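Local coordinates for EGF family domain-containing protein (Toxoplasma gondii, PDB 4Z80) that binds a peptide of the rhoptry neck protein RON2L1 and probably takes part in the moving junction through which the parasite invades host cells, at residues 54-64 with 89-100. Numbering follows the deposited sequence.
Sequences VGVYVGYSEMY and YMAAGACPNYGK
S61 and M90 form the hydrogen-bonded pair of a short two-stranded antiparallel sheet, strands 60-62 and 89-91, near the centre of this AMA-type ectodomain, which belongs to the PAN-domain family. S61 N gives its hydrogen to M90 O (3.0 Å), and M90 N returns one to S61 O (2.8 Å). Just past strand 89-91, A92 N reaches G59 O from above the carbonyl plane, and Q297 NE2 gives that oxygen a second hydrogen bond. Next to it a water bridges G55 O and A92 O.

K100 is extended throughout (chi1 174°, chi4 175°), which carries its NZ to Y57 O (2.9 Å) and, weakly, to V56 O. Q297 OE1 is a third acceptor for this buried ammonium, which thus ties the turn at 97-100 to the 56-57 loop.

Among the side chains, Y60 CB sits over one face of the Y89 ring, 3.9 Å from its centroid, a CH-pi contact; the two rings are nearly parallel but slid apart with little overlap. S61 and M90 share one face of the sheet, where S61 OG, bonded to D27, touches M90 CE (3.4 Å) and A92 CB. The same methyl, M90 CE, also meets Y64 CB, while M63 CE packs against M90 CB. On the more exposed side, E62 lies alongside Y89, pointing the same way, its carboxylate at the ring edge and turned 78° to it, and a second water joins E62 OE2 to Y89 OH, 2.8 Å from each.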
# COMPACT_ATOMS: atom_id res chain seq x y z
N VAL A 54 8.77 -12.27 3.38
CA VAL A 54 8.85 -11.08 2.53
C VAL A 54 9.46 -9.94 3.33
O VAL A 54 9.22 -9.81 4.53
CB VAL A 54 7.46 -10.68 1.98
CG1 VAL A 54 7.49 -9.33 1.25
CG2 VAL A 54 6.93 -11.77 1.05
N GLY A 55 10.25 -9.09 2.68
CA GLY A 55 10.86 -7.96 3.37
C GLY A 55 9.82 -7.03 4.00
O GLY A 55 8.82 -6.68 3.37
N VAL A 56 10.06 -6.63 5.25
CA VAL A 56 9.14 -5.76 5.98
C VAL A 56 9.43 -4.27 5.73
O VAL A 56 8.52 -3.48 5.47
CB VAL A 56 9.21 -6.06 7.51
CG1 VAL A 56 8.48 -5.00 8.35
CG2 VAL A 56 8.65 -7.44 7.78
N TYR A 57 10.70 -3.89 5.79
CA TYR A 57 11.08 -2.52 5.51
C TYR A 57 10.76 -2.20 4.05
O TYR A 57 10.12 -1.20 3.74
CB TYR A 57 12.58 -2.33 5.80
CG TYR A 57 13.08 -0.90 5.76
CD1 TYR A 57 12.64 0.04 6.70
CD2 TYR A 57 14.02 -0.50 4.83
CE1 TYR A 57 13.11 1.35 6.67
CE2 TYR A 57 14.49 0.80 4.81
CZ TYR A 57 14.05 1.71 5.73
OH TYR A 57 14.53 3.00 5.69
N VAL A 58 11.24 -3.08 3.17
CA VAL A 58 10.97 -3.03 1.74
C VAL A 58 10.57 -4.43 1.29
O VAL A 58 11.35 -5.37 1.47
CB VAL A 58 12.22 -2.56 0.96
CG1 VAL A 58 12.00 -2.72 -0.54
CG2 VAL A 58 12.53 -1.13 1.31
N GLY A 59 9.37 -4.57 0.74
CA GLY A 59 8.85 -5.87 0.33
C GLY A 59 8.54 -5.91 -1.15
O GLY A 59 7.79 -5.08 -1.64
N TYR A 60 9.12 -6.89 -1.84
CA TYR A 60 8.94 -7.07 -3.28
C TYR A 60 8.74 -8.53 -3.63
O TYR A 60 9.34 -9.42 -3.02
CB TYR A 60 10.16 -6.58 -4.08
CG TYR A 60 10.48 -5.11 -4.00
CD1 TYR A 60 9.52 -4.14 -4.20
CD2 TYR A 60 11.77 -4.70 -3.72
CE1 TYR A 60 9.82 -2.79 -4.13
CE2 TYR A 60 12.10 -3.35 -3.65
CZ TYR A 60 11.12 -2.40 -3.84
OH TYR A 60 11.43 -1.06 -3.76
N SER A 61 7.95 -8.77 -4.67
CA SER A 61 7.99 -10.04 -5.37
C SER A 61 7.79 -9.78 -6.86
O SER A 61 7.39 -8.69 -7.26
CB SER A 61 6.93 -11.00 -4.85
OG SER A 61 5.64 -10.54 -5.17
N GLU A 62 8.08 -10.78 -7.68
CA GLU A 62 7.93 -10.62 -9.11
C GLU A 62 6.50 -10.30 -9.50
O GLU A 62 5.56 -10.94 -9.04
CB GLU A 62 8.39 -11.88 -9.84
CG GLU A 62 9.91 -12.06 -9.87
CD GLU A 62 10.51 -12.50 -8.54
OE1 GLU A 62 9.76 -12.92 -7.64
OE2 GLU A 62 11.75 -12.41 -8.41
N MET A 63 6.35 -9.29 -10.35
CA MET A 63 5.04 -8.95 -10.87
C MET A 63 4.35 -10.21 -11.38
O MET A 63 4.92 -10.98 -12.15
CB MET A 63 5.16 -7.90 -11.98
CG MET A 63 3.84 -7.58 -12.68
SD MET A 63 2.54 -6.96 -11.59
CE MET A 63 3.12 -5.28 -11.28
N TYR A 64 3.13 -10.40 -10.91
CA TYR A 64 2.32 -11.56 -11.26
C TYR A 64 1.09 -11.05 -11.99
O TYR A 64 0.32 -10.25 -11.43
CB TYR A 64 1.92 -12.33 -10.01
CG TYR A 64 1.01 -13.51 -10.25
CD1 TYR A 64 1.52 -14.72 -10.68
CD2 TYR A 64 -0.35 -13.41 -10.01
CE1 TYR A 64 0.69 -15.81 -10.88
CE2 TYR A 64 -1.19 -14.49 -10.22
CZ TYR A 64 -0.66 -15.69 -10.65
OH TYR A 64 -1.49 -16.76 -10.85
N TYR A 89 9.21 -5.73 -10.13
CA TYR A 89 8.66 -6.11 -8.84
C TYR A 89 7.35 -5.38 -8.51
O TYR A 89 7.23 -4.17 -8.71
CB TYR A 89 9.66 -5.81 -7.73
CG TYR A 89 10.84 -6.73 -7.57
CD1 TYR A 89 10.75 -8.09 -7.81
CD2 TYR A 89 12.05 -6.23 -7.12
CE1 TYR A 89 11.85 -8.93 -7.63
CE2 TYR A 89 13.14 -7.05 -6.93
CZ TYR A 89 13.04 -8.39 -7.19
OH TYR A 89 14.14 -9.19 -7.00
N MET A 90 6.40 -6.13 -7.96
CA MET A 90 5.27 -5.52 -7.26
C MET A 90 5.56 -5.44 -5.76
O MET A 90 6.33 -6.25 -5.23
CB MET A 90 3.97 -6.31 -7.52
CG MET A 90 3.99 -7.75 -7.05
SD MET A 90 2.50 -8.60 -7.64
CE MET A 90 2.73 -10.18 -6.84
N ALA A 91 4.96 -4.46 -5.09
CA ALA A 91 5.04 -4.36 -3.64
C ALA A 91 4.36 -5.57 -3.02
O ALA A 91 3.24 -5.93 -3.41
CB ALA A 91 4.40 -3.07 -3.16
N ALA A 92 5.03 -6.21 -2.06
CA ALA A 92 4.58 -7.49 -1.51
C ALA A 92 4.70 -7.49 -0.00
O ALA A 92 5.45 -6.71 0.58
CB ALA A 92 5.40 -8.62 -2.10
N GLY A 93 3.95 -8.41 0.62
CA GLY A 93 3.93 -8.58 2.06
C GLY A 93 2.50 -8.64 2.54
O GLY A 93 1.78 -7.66 2.46
N ALA A 94 2.09 -9.79 3.06
CA ALA A 94 0.68 -10.02 3.39
C ALA A 94 0.16 -9.25 4.61
O ALA A 94 -1.05 -9.08 4.73
CB ALA A 94 0.44 -11.50 3.60
N CYS A 95 1.04 -8.82 5.51
CA CYS A 95 0.61 -8.10 6.71
C CYS A 95 0.61 -6.59 6.49
O CYS A 95 1.58 -6.05 5.97
CB CYS A 95 1.51 -8.42 7.90
SG CYS A 95 1.41 -10.13 8.46
N PRO A 96 -0.46 -5.90 6.93
CA PRO A 96 -0.42 -4.44 6.95
C PRO A 96 0.74 -3.93 7.80
O PRO A 96 1.04 -4.50 8.86
CB PRO A 96 -1.77 -4.06 7.57
CG PRO A 96 -2.64 -5.23 7.33
CD PRO A 96 -1.75 -6.43 7.40
N ASN A 97 1.38 -2.87 7.33
CA ASN A 97 2.57 -2.36 7.99
C ASN A 97 2.24 -1.02 8.62
O ASN A 97 2.15 -0.01 7.94
CB ASN A 97 3.72 -2.24 6.98
CG ASN A 97 5.06 -2.17 7.64
OD1 ASN A 97 5.20 -1.69 8.76
ND2 ASN A 97 6.09 -2.67 6.95
N TYR A 98 2.01 -1.05 9.92
CA TYR A 98 1.51 0.13 10.62
C TYR A 98 2.61 1.17 10.84
O TYR A 98 3.70 0.87 11.33
CB TYR A 98 0.87 -0.28 11.95
CG TYR A 98 -0.35 -1.15 11.74
CD1 TYR A 98 -1.57 -0.59 11.39
CD2 TYR A 98 -0.28 -2.54 11.86
CE1 TYR A 98 -2.68 -1.38 11.17
CE2 TYR A 98 -1.39 -3.33 11.65
CZ TYR A 98 -2.58 -2.74 11.30
OH TYR A 98 -3.69 -3.54 11.09
N GLY A 99 2.29 2.40 10.46
CA GLY A 99 3.19 3.53 10.61
C GLY A 99 4.05 3.78 9.39
O GLY A 99 4.65 4.85 9.27
N LYS A 100 4.11 2.82 8.47
CA LYS A 100 5.01 2.92 7.32
C LYS A 100 4.52 3.90 6.27
O LYS A 100 3.45 3.73 5.68
CB LYS A 100 5.20 1.53 6.69
CG LYS A 100 6.01 1.51 5.38
CD LYS A 100 6.27 0.07 4.94
CE LYS A 100 6.87 -0.03 3.55
NZ LYS A 100 7.23 -1.44 3.21
O HOH W 1 6.39 -5.65 3.04
O HOH W 2 13.37 -11.82 -6.26